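PDB 2WK1: demethyldecarbamoylnovobiocin O-methyltransferase from Streptomyces caeruleus, which transfers a methyl group from S-adenosyl-L-methionine to the 4-hydroxyl of the noviose sugar in the penultimate step of novobiocin biosynthesis. Local coordinates for residues D218-T223 with V255-A260; D153-D158 with C251-D256; N229-V234 with V276-T281. All blocks are in the same frame, centred on the assembly; numbering follows the deposited sequence. Where two conformers were deposited one is given.

Contact 1: residues D218-T223 with V255-A260. With SAH (S-adenosyl-L-homocysteine), chain B; EDO (1,2-ethanediol), chain F.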
loop_
_atom_site.group_PDB
_atom_site.type_symbol
_atom_site.label_atom_id
_atom_site.label_comp_id
_atom_site.label_asym_id
_atom_site.label_seq_id
_atom_site.Cartn_x
_atom_site.Cartn_y
_atom_site.Cartn_z
ATOM N N ASP A 218 5.486 25.159 -6.553
ATOM C CA ASP A 218 4.300 25.863 -7.087
ATOM C C ASP A 218 4.400 27.331 -7.518
ATOM O O ASP A 218 3.555 27.761 -8.274
ATOM C CB ASP A 218 3.116 25.719 -6.117
ATOM C CG ASP A 218 2.445 24.357 -6.190
ATOM O OD1 ASP A 218 2.304 23.778 -7.299
ATOM O OD2 ASP A 218 2.064 23.859 -5.119
ATOM N N LEU A 219 5.407 28.070 -7.059
ATOM C CA LEU A 219 5.539 29.505 -7.342
ATOM C C LEU A 219 6.805 29.839 -8.074
ATOM O O LEU A 219 7.789 29.111 -7.974
ATOM C CB LEU A 219 5.605 30.288 -6.025
ATOM C CG LEU A 219 4.474 30.166 -5.033
ATOM C CD1 LEU A 219 4.794 30.996 -3.776
ATOM C CD2 LEU A 219 3.225 30.607 -5.706
ATOM N N TYR A 220 6.800 30.968 -8.772
ATOM C CA TYR A 220 8.025 31.486 -9.369
ATOM C C TYR A 220 9.088 31.635 -8.301
ATOM O O TYR A 220 10.243 31.202 -8.488
ATOM C CB TYR A 220 7.770 32.831 -10.049
ATOM C CG TYR A 220 9.008 33.547 -10.528
ATOM C CD1 TYR A 220 9.744 34.352 -9.671
ATOM C CD2 TYR A 220 9.437 33.408 -11.834
ATOM C CE1 TYR A 220 10.876 35.017 -10.116
ATOM C CE2 TYR A 220 10.558 34.060 -12.294
ATOM C CZ TYR A 220 11.281 34.859 -11.423
ATOM O OH TYR A 220 12.404 35.535 -11.873
ATOM N N GLU A 221 8.734 32.265 -7.181
ATOM C CA GLU A 221 9.771 32.555 -6.201
ATOM C C GLU A 221 10.351 31.307 -5.561
ATOM O O GLU A 221 11.564 31.224 -5.354
ATOM C CB GLU A 221 9.306 33.577 -5.183
ATOM C CG GLU A 221 8.273 33.215 -4.193
ATOM C CD GLU A 221 8.326 34.236 -3.057
ATOM O OE1 GLU A 221 7.785 35.349 -3.226
ATOM O OE2 GLU A 221 8.982 33.952 -2.038
ATOM N N SER A 222 9.497 30.337 -5.276
ATOM C CA SER A 222 9.931 29.086 -4.713
ATOM C C SER A 222 10.868 28.371 -5.657
ATOM O O SER A 222 11.891 27.825 -5.236
ATOM C CB SER A 222 8.739 28.206 -4.387
ATOM O OG SER A 222 7.848 28.846 -3.476
ATOM N N THR A 223 10.522 28.364 -6.942
ATOM C CA THR A 223 11.317 27.675 -7.947
ATOM C C THR A 223 12.653 28.371 -8.165
ATOM O O THR A 223 13.669 27.724 -8.231
ATOM C CB THR A 223 10.519 27.569 -9.271
ATOM O OG1 THR A 223 9.265 26.938 -9.012
ATOM C CG2 THR A 223 11.257 26.801 -10.327
ATOM N N VAL A 255 11.995 28.518 -14.432
ATOM C CA VAL A 255 12.884 27.501 -14.995
ATOM C C VAL A 255 13.543 28.001 -16.262
ATOM O O VAL A 255 14.778 27.872 -16.457
ATOM C CB VAL A 255 12.101 26.177 -15.243
ATOM C CG1 VAL A 255 12.924 25.190 -16.080
ATOM C CG2 VAL A 255 11.650 25.583 -13.909
ATOM N N ASP A 256 12.740 28.626 -17.127
ATOM C CA ASP A 256 13.315 29.098 -18.386
ATOM C C ASP A 256 14.301 30.232 -18.162
ATOM O O ASP A 256 15.349 30.289 -18.811
ATOM C CB ASP A 256 12.216 29.549 -19.348
ATOM C CG ASP A 256 11.400 28.398 -19.922
ATOM O OD1 ASP A 256 11.725 27.207 -19.707
ATOM O OD2 ASP A 256 10.412 28.700 -20.633
ATOM N N GLU A 257 13.986 31.129 -17.237
ATOM C CA GLU A 257 14.907 32.227 -16.967
ATOM C C GLU A 257 16.222 31.757 -16.364
ATOM O O GLU A 257 17.292 32.222 -16.742
ATOM C CB GLU A 257 14.164 33.313 -15.738
ATOM C CG GLU A 257 15.029 34.501 -15.480
ATOM C CD GLU A 257 14.429 35.201 -14.430
ATOM O OE1 GLU A 257 13.381 35.016 -14.034
ATOM O OE2 GLU A 257 15.174 36.126 -13.840
ATOM N N TYR A 258 16.149 30.816 -15.440
ATOM C CA TYR A 258 17.362 30.300 -14.830
ATOM C C TYR A 258 18.234 29.590 -15.860
ATOM O O TYR A 258 19.450 29.819 -15.936
ATOM C CB TYR A 258 17.022 29.331 -13.683
ATOM C CG TYR A 258 18.241 28.894 -12.902
ATOM C CD1 TYR A 258 18.756 29.680 -11.880
ATOM C CD2 TYR A 258 18.933 27.730 -13.228
ATOM C CE1 TYR A 258 19.892 29.296 -11.203
ATOM C CE2 TYR A 258 20.075 27.339 -12.540
ATOM C CZ TYR A 258 20.560 28.141 -11.547
ATOM O OH TYR A 258 21.693 27.777 -10.865
ATOM N N ARG A 259 17.603 28.758 -16.692
ATOM C CA ARG A 259 18.334 28.040 -17.724
ATOM C C ARG A 259 18.983 28.991 -18.745
ATOM O O ARG A 259 20.115 28.764 -19.168
ATOM C CB ARG A 259 17.439 27.018 -18.424
ATOM C CG ARG A 259 17.127 25.809 -17.510
ATOM C CD ARG A 259 15.941 25.024 -18.003
ATOM N NE ARG A 259 16.084 24.603 -19.396
ATOM C CZ ARG A 259 16.782 23.555 -19.815
ATOM N NH1 ARG A 259 17.402 22.759 -18.957
ATOM N NH2 ARG A 259 16.876 23.307 -21.105
ATOM N N ALA A 260 18.265 30.044 -19.118
ATOM C CA ALA A 260 18.800 31.041 -20.054
ATOM C C ALA A 260 19.953 31.791 -19.413
ATOM O O ALA A 260 21.020 31.969 -20.044
ATOM C CB ALA A 260 17.693 31.997 -20.510
HETATM N N SAH B . 5.627 16.943 -3.977
HETATM C CA SAH B . 4.319 16.854 -3.242
HETATM C CB SAH B . 3.433 18.049 -3.601
HETATM C CG SAH B . 3.996 19.389 -3.148
HETATM S SD SAH B . 2.690 20.592 -2.867
HETATM C C SAH B . 3.681 15.511 -3.458
HETATM O O SAH B . 2.463 15.370 -3.297
HETATM O OXT SAH B . 4.395 14.547 -3.700
HETATM C "C5'" SAH B . 3.641 22.115 -2.703
HETATM C "C4'" SAH B . 4.483 22.149 -1.408
HETATM O "O4'" SAH B . 5.451 23.220 -1.528
HETATM C "C3'" SAH B . 3.686 22.381 -0.124
HETATM O "O3'" SAH B . 3.924 21.350 0.851
HETATM C "C2'" SAH B . 4.189 23.763 0.348
HETATM O "O2'" SAH B . 4.223 23.943 1.765
HETATM C "C1'" SAH B . 5.599 23.842 -0.247
HETATM N N9 SAH B . 6.135 25.174 -0.533
HETATM C C8 SAH B . 5.846 25.912 -1.636
HETATM N N7 SAH B . 6.604 27.035 -1.672
HETATM C C5 SAH B . 7.407 26.992 -0.580
HETATM C C6 SAH B . 8.466 27.818 -0.054
HETATM N N6 SAH B . 8.804 28.938 -0.672
HETATM N N1 SAH B . 9.081 27.420 1.064
HETATM C C2 SAH B . 8.773 26.262 1.676
HETATM N N3 SAH B . 7.807 25.433 1.264
HETATM C C4 SAH B . 7.138 25.761 0.139
HETATM C C1 EDO F . 9.145 23.734 -9.325
HETATM O O1 EDO F . 9.197 24.328 -7.974
HETATM C C2 EDO F . 7.827 23.933 -10.100
HETATM O O2 EDO F . 7.034 22.723 -10.051
#

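Contact 2: residues D153-D158 with C251-D256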
loop_
_atom_site.group_PDB
_atom_site.type_symbol
_atom_site.label_atom_id
_atom_site.label_comp_id
_atom_site.label_asym_id
_atom_site.label_seq_id
_atom_site.Cartn_x
_atom_site.Cartn_y
_atom_site.Cartn_z
ATOM N N ASP A 153 4.634 42.651 -2.747
ATOM C CA ASP A 153 5.933 42.704 -3.432
ATOM C C ASP A 153 6.329 41.374 -4.120
ATOM O O ASP A 153 7.432 41.249 -4.669
ATOM C CB ASP A 153 7.024 43.143 -2.455
ATOM C CG ASP A 153 6.704 44.479 -1.771
ATOM O OD1 ASP A 153 6.135 45.383 -2.437
ATOM O OD2 ASP A 153 7.027 44.619 -0.570
ATOM N N GLY A 154 5.438 40.388 -4.117
ATOM C CA GLY A 154 5.725 39.140 -4.843
ATOM C C GLY A 154 5.808 39.318 -6.349
ATOM O O GLY A 154 5.390 40.340 -6.903
ATOM N N TYR A 155 6.372 38.324 -7.023
ATOM C CA TYR A 155 6.311 38.222 -8.492
ATOM C C TYR A 155 4.864 38.338 -8.951
ATOM O O TYR A 155 3.976 37.723 -8.368
ATOM C CB TYR A 155 6.896 36.865 -8.921
ATOM C CG TYR A 155 7.033 36.637 -10.413
ATOM C CD1 TYR A 155 7.992 37.326 -11.150
ATOM C CD2 TYR A 155 6.243 35.697 -11.083
ATOM C CE1 TYR A 155 8.125 37.125 -12.504
ATOM C CE2 TYR A 155 6.390 35.471 -12.453
ATOM C CZ TYR A 155 7.333 36.198 -13.146
ATOM O OH TYR A 155 7.514 36.021 -14.501
ATOM N N ALA A 156 4.612 39.132 -9.989
ATOM C CA ALA A 156 3.249 39.395 -10.424
ATOM C C ALA A 156 2.474 38.104 -10.673
ATOM O O ALA A 156 1.334 37.964 -10.261
ATOM C CB ALA A 156 3.257 40.287 -11.686
ATOM N N GLY A 157 3.112 37.136 -11.317
ATOM C CA GLY A 157 2.454 35.863 -11.607
ATOM C C GLY A 157 2.093 35.082 -10.357
ATOM O O GLY A 157 1.069 34.407 -10.317
ATOM N N ASP A 158 2.917 35.202 -9.320
ATOM C CA ASP A 158 2.640 34.530 -8.053
ATOM C C ASP A 158 1.492 35.219 -7.338
ATOM O O ASP A 158 0.617 34.550 -6.783
ATOM C CB ASP A 158 3.876 34.540 -7.141
ATOM C CG ASP A 158 4.964 33.591 -7.596
ATOM O OD1 ASP A 158 4.696 32.735 -8.484
ATOM O OD2 ASP A 158 6.098 33.692 -7.041
ATOM N N CYS A 251 6.040 29.094 -12.888
ATOM C CA CYS A 251 7.069 28.086 -12.713
ATOM C C CYS A 251 7.857 27.941 -13.998
ATOM O O CYS A 251 9.089 27.834 -13.988
ATOM C CB CYS A 251 6.416 26.745 -12.329
ATOM S SG CYS A 251 5.111 26.795 -11.034
ATOM N N LYS A 252 7.145 27.926 -15.127
ATOM C CA LYS A 252 7.770 27.906 -16.436
ATOM C C LYS A 252 8.695 29.122 -16.619
ATOM O O LYS A 252 9.822 28.996 -17.077
ATOM C CB LYS A 252 6.674 27.862 -17.516
ATOM C CG LYS A 252 7.155 27.507 -18.904
ATOM C CD LYS A 252 6.061 27.532 -20.011
ATOM C CE LYS A 252 5.128 26.346 -20.020
ATOM N NZ LYS A 252 3.929 26.464 -20.925
ATOM N N ASP A 253 8.229 30.290 -16.189
ATOM C CA ASP A 253 9.069 31.488 -16.235
ATOM C C ASP A 253 10.385 31.320 -15.453
ATOM O O ASP A 253 11.452 31.653 -15.946
ATOM C CB ASP A 253 8.355 32.702 -15.630
ATOM C CG ASP A 253 7.216 33.263 -16.468
ATOM O OD1 ASP A 253 7.039 32.905 -17.630
ATOM O OD2 ASP A 253 6.455 34.092 -15.913
ATOM N N ALA A 254 10.303 30.817 -14.223
ATOM C CA ALA A 254 11.486 30.673 -13.391
ATOM C C ALA A 254 12.489 29.671 -13.979
ATOM O O ALA A 254 13.695 29.931 -14.018
ATOM C CB ALA A 254 11.096 30.271 -11.961
ATOM N N VAL A 255 11.995 28.518 -14.432
ATOM C CA VAL A 255 12.884 27.501 -14.995
ATOM C C VAL A 255 13.543 28.001 -16.262
ATOM O O VAL A 255 14.778 27.872 -16.457
ATOM C CB VAL A 255 12.101 26.177 -15.243
ATOM C CG1 VAL A 255 12.924 25.190 -16.080
ATOM C CG2 VAL A 255 11.650 25.583 -13.909
ATOM N N ASP A 256 12.740 28.626 -17.127
ATOM C CA ASP A 256 13.315 29.098 -18.386
ATOM C C ASP A 256 14.301 30.232 -18.162
ATOM O O ASP A 256 15.349 30.289 -18.811
ATOM C CB ASP A 256 12.216 29.549 -19.348
ATOM C CG ASP A 256 11.400 28.398 -19.922
ATOM O OD1 ASP A 256 11.725 27.207 -19.707
ATOM O OD2 ASP A 256 10.412 28.700 -20.633
#

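Contact 3: residues N229-V234 with V276-T281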
loop_
_atom_site.group_PDB
_atom_site.type_symbol
_atom_site.label_atom_id
_atom_site.label_comp_id
_atom_site.label_asym_id
_atom_site.label_seq_id
_atom_site.Cartn_x
_atom_site.Cartn_y
_atom_site.Cartn_z
ATOM N N ASN A 229 19.912 28.174 -5.265
ATOM C CA ASN A 229 20.656 27.613 -4.134
ATOM C C ASN A 229 21.090 26.171 -4.327
ATOM O O ASN A 229 22.119 25.779 -3.791
ATOM C CB ASN A 229 19.809 27.735 -2.874
ATOM C CG ASN A 229 19.726 29.169 -2.406
ATOM O OD1 ASN A 229 20.749 29.751 -2.003
ATOM N ND2 ASN A 229 18.534 29.756 -2.452
ATOM N N LEU A 230 20.301 25.367 -5.061
ATOM C CA LEU A 230 20.582 23.942 -5.146
ATOM C C LEU A 230 21.096 23.440 -6.478
ATOM O O LEU A 230 21.797 22.424 -6.503
ATOM C CB LEU A 230 19.378 23.102 -4.719
ATOM C CG LEU A 230 18.836 23.337 -3.297
ATOM C CD1 LEU A 230 17.711 22.389 -2.978
ATOM C CD2 LEU A 230 19.933 23.227 -2.226
ATOM N N TYR A 231 20.803 24.113 -7.590
ATOM C CA TYR A 231 21.326 23.609 -8.855
ATOM C C TYR A 231 22.860 23.495 -8.897
ATOM O O TYR A 231 23.391 22.501 -9.407
ATOM C CB TYR A 231 20.832 24.408 -10.051
ATOM C CG TYR A 231 21.313 23.788 -11.335
ATOM C CD1 TYR A 231 20.760 22.592 -11.762
ATOM C CD2 TYR A 231 22.359 24.333 -12.077
ATOM C CE1 TYR A 231 21.166 21.967 -12.900
ATOM C CE2 TYR A 231 22.766 23.691 -13.274
ATOM C CZ TYR A 231 22.144 22.501 -13.651
ATOM O OH TYR A 231 22.416 21.783 -14.818
ATOM N N PRO A 232 23.577 24.447 -8.278
ATOM C CA PRO A 232 25.033 24.298 -8.298
ATOM C C PRO A 232 25.565 23.040 -7.603
ATOM O O PRO A 232 26.726 22.686 -7.803
ATOM C CB PRO A 232 25.521 25.560 -7.574
ATOM C CG PRO A 232 24.477 26.559 -7.811
ATOM C CD PRO A 232 23.182 25.766 -7.771
ATOM N N LYS A 233 24.739 22.394 -6.777
ATOM C CA LYS A 233 25.113 21.159 -6.086
ATOM C C LYS A 233 24.884 19.901 -6.916
ATOM O O LYS A 233 25.344 18.826 -6.538
ATOM C CB LYS A 233 24.304 21.026 -4.803
ATOM C CG LYS A 233 24.508 22.164 -3.850
ATOM C CD LYS A 233 23.751 21.933 -2.550
ATOM C CE LYS A 233 23.712 23.157 -1.654
ATOM N NZ LYS A 233 25.081 23.528 -1.194
ATOM N N VAL A 234 24.166 20.018 -8.042
ATOM C CA VAL A 234 23.787 18.847 -8.822
ATOM C C VAL A 234 24.989 18.313 -9.604
ATOM O O VAL A 234 25.636 19.039 -10.393
ATOM C CB VAL A 234 22.590 19.145 -9.762
ATOM C CG1 VAL A 234 22.271 17.941 -10.648
ATOM C CG2 VAL A 234 21.367 19.490 -8.934
ATOM N N VAL A 276 8.378 18.025 -16.367
ATOM C CA VAL A 276 9.536 17.819 -17.239
ATOM C C VAL A 276 10.761 17.552 -16.365
ATOM O O VAL A 276 10.737 17.787 -15.152
ATOM C CB VAL A 276 9.816 19.042 -18.167
ATOM C CG1 VAL A 276 8.562 19.385 -19.040
ATOM C CG2 VAL A 276 10.205 20.271 -17.357
ATOM N N TYR A 277 11.854 17.107 -16.978
ATOM C CA TYR A 277 13.102 16.939 -16.282
ATOM C C TYR A 277 14.266 17.110 -17.222
ATOM O O TYR A 277 14.098 17.030 -18.437
ATOM C CB TYR A 277 13.160 15.574 -15.549
ATOM C CG TYR A 277 13.311 14.367 -16.421
ATOM C CD1 TYR A 277 12.289 13.903 -17.208
ATOM C CD2 TYR A 277 14.477 13.650 -16.405
ATOM C CE1 TYR A 277 12.444 12.776 -17.997
ATOM C CE2 TYR A 277 14.632 12.514 -17.179
ATOM C CZ TYR A 277 13.609 12.100 -17.996
ATOM O OH TYR A 277 13.775 10.960 -18.766
ATOM N N TRP A 278 15.451 17.304 -16.676
ATOM C CA TRP A 278 16.660 17.241 -17.465
ATOM C C TRP A 278 17.762 16.556 -16.708
ATOM O O TRP A 278 17.744 16.466 -15.485
ATOM C CB TRP A 278 17.101 18.635 -17.947
ATOM C CG TRP A 278 17.823 19.576 -17.004
ATOM C CD1 TRP A 278 19.179 19.706 -16.863
ATOM C CD2 TRP A 278 17.251 20.655 -16.240
ATOM N NE1 TRP A 278 19.478 20.742 -16.010
ATOM C CE2 TRP A 278 18.318 21.353 -15.627
ATOM C CE3 TRP A 278 15.942 21.063 -15.972
ATOM C CZ2 TRP A 278 18.110 22.451 -14.805
ATOM C CZ3 TRP A 278 15.749 22.169 -15.170
ATOM C CH2 TRP A 278 16.815 22.849 -14.598
ATOM N N GLN A 279 18.761 16.114 -17.462
ATOM C CA GLN A 279 19.966 15.526 -16.927
ATOM C C GLN A 279 21.094 16.493 -17.154
ATOM O O GLN A 279 21.266 16.992 -18.254
ATOM C CB GLN A 279 20.309 14.197 -17.591
ATOM C CG GLN A 279 21.497 13.524 -16.970
ATOM C CD GLN A 279 21.776 12.171 -17.565
ATOM O OE1 GLN A 279 21.608 11.964 -18.773
ATOM N NE2 GLN A 279 22.231 11.239 -16.730
ATOM N N ARG A 280 21.861 16.766 -16.116
ATOM C CA ARG A 280 23.010 17.626 -16.268
ATOM C C ARG A 280 24.172 16.892 -16.931
ATOM O O ARG A 280 24.595 15.831 -16.477
ATOM C CB ARG A 280 23.598 18.116 -14.672
ATOM C CG ARG A 280 24.755 19.057 -15.004
ATOM C CD ARG A 280 25.408 19.407 -13.747
ATOM N NE ARG A 280 26.734 20.082 -14.048
ATOM C CZ ARG A 280 27.754 20.128 -13.164
ATOM N NH1 ARG A 280 27.915 19.697 -11.990
ATOM N NH2 ARG A 280 28.937 20.859 -13.759
ATOM N N THR A 281 24.708 17.458 -18.010
ATOM C CA THR A 281 25.834 16.816 -18.672
ATOM C C THR A 281 27.097 17.653 -18.610
ATOM O O THR A 281 28.170 17.153 -18.988
ATOM C CB THR A 281 25.500 16.508 -20.128
ATOM O OG1 THR A 281 25.258 17.735 -20.815
ATOM C CG2 THR A 281 24.289 15.563 -20.232
#

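Contact 1: residues D218-T223 with V255-A260
Thr223 and Val255 meet where helices 220-230 and 249-261 pack, and the branches of the threonine illustrate how one small side chain can serve two environments. Its CB lies near a bound 1,2-ethanediol, probably from the crystallisation liquor, 3.7 Å from the ethanediol atom O1. From CB the side chain forks. OG1, set beside the backbone N (chi1 -55°), turns back to its own helix and donates to Leu219 O over 2.8 Å. The same carbonyl, of the N-cap residue Leu219, also accepts from Thr223 N, and the two donors approach from opposite faces of the carbonyl plane. OG1 in turn accepts from O1 of the ethanediol, so the hydroxyl is gripped as both donor and acceptor. The same torsion sends CG2 the other way, to the neighbouring helix, where it ends 3.8 Å from Val255 CG2; this apolar pair is buried, and Ala254 also touches the threonine.

One turn nearer the helix start, Tyr220 reaches across with a ring swung out anti to its backbone N (chi1 172°). Its hydroxyl meets Glu257 OE1 at the ring edge, ring and carboxylate planes being only 26° apart. The 2.4 Å between Tyr220 OH and Glu257 OE1 is too short to be taken at face value, and Glu257 was deposited in two conformers, so the details of this hydrogen bond are doubtful.

Ser222 faces the cofactor product instead, its OG donating to adenine N7 of S-adenosylhomocysteine over 2.8 Å. Helix 220-230 thus has the adenine end of the S-adenosylhomocysteine pocket along one flank and helix 249-261 along another. As in other class I methyltransferases, the two helices follow successive parallel strands, 210-215 and 238-242, of the central sheet.

Contact 2: residues D153-D158 with C251-D256
Tyr155 and Asp253 meet through one hydrogen bond. The phenol OH donates to Asp253 OD2 over 2.6 Å, with the acceptor lying at the ring edge and near the ring plane. At the aspartate the hydroxyl stands above the carboxylate plane, 38° out of it, and ring and carboxylate planes are turned 79° apart. With CG anti to the backbone N (chi1 -175°), the tyrosine stretches across to helix 249-261, and its ring spans the gap between backbones whose nearest CA atoms, those of Tyr155 and Ala254, are 10.4 Å apart.

Tyr155 is the N-cap residue of helix 156-161, which belongs to the connection between strands 138-142 and 191-195 of the Rossmann-like methyltransferase core.

Aromatic stacking is the second kind of interaction: the ring of Tyr155 lies against that of Tyr220, whose side chain also touches Asp253.

Other links, polar and covalent, flank the contact. Both oxygens of Asp158 accept backbone N-H groups at the start of helix 220-230, those of Tyr220 and Glu221, while Cys251 is joined by a disulfide to Cys248.

Contact 3: residues N229-V234 with V276-T281
Tyr231 and Trp278 share a weak hydrogen bond: the indole NE1 donates to the phenol OH over 3.3 Å, long but almost straight at 173°. The oxygen lies at the edge of the indole, near its plane. The two rings cross with their planes at 46°, and Tyr231 CE1 packs 3.6 Å from Trp278 CZ2, so apolar contact accompanies the polar one. The indole nitrogen thereby finds an acceptor, if a distant one, while Arg259 makes a cation-pi contact with the same tryptophan.

A second donor-acceptor pair joins Arg280 to the backbone, though two conformers were deposited and its details are therefore doubtful. In the one described, NH1 donates to Val234 O over 2.9 Å; the nitrogen lies in the carbonyl plane, and the N-H points at the oxygen with an angle of 154°. The extended chain, starting with CG anti to the backbone N, passes the tyrosine hydroxyl on its way, Arg280 CG lying 3.6 Å from Tyr231 OH. The strongest partner of the guanidinium is the chain terminus itself: NH2 forms a salt bridge with the terminal carboxylate of Arg282. NE also has a hydrogen-bond partner just outside the segments. In this conformer one cationic group would serve both a carbonyl and an anion.

Alongside these links, the backbone pairing of the sheet joins Trp278 to Val240 and Arg280 to Gly237. Strand 276-279 is antiparallel to 238-242, the reversal that marks class I methyltransferases. Tyr231, in the 3-10 segment 231-233, touches Val240 and Trp278 on one face of that sheet, whereas Tyr277 packs against helix 87-103.

Reading from the N terminus, contact 2 opens first, at 153-158, and spans strands that include 191-195, 210-215 and 238-242 before closing on helix 249-261. Contact 1 opens at 218-223 and ends on the same helix, sharing Val255 and Asp256 with contact 2; the two adjoin, their centres 6 Å apart. Contact 3 starts at 229-234, within both of these loops, and closes beyond them at 276-281, so it crosses both. Helix 220-230 and the 3-10 segment 231-233 serve contacts 1 and 3, while Val255 CG1 lies 4.2 Å from Trp278 CZ3. Together they tie the 153-158 connection to helices 220-230 and 249-261 and to strand 276-279.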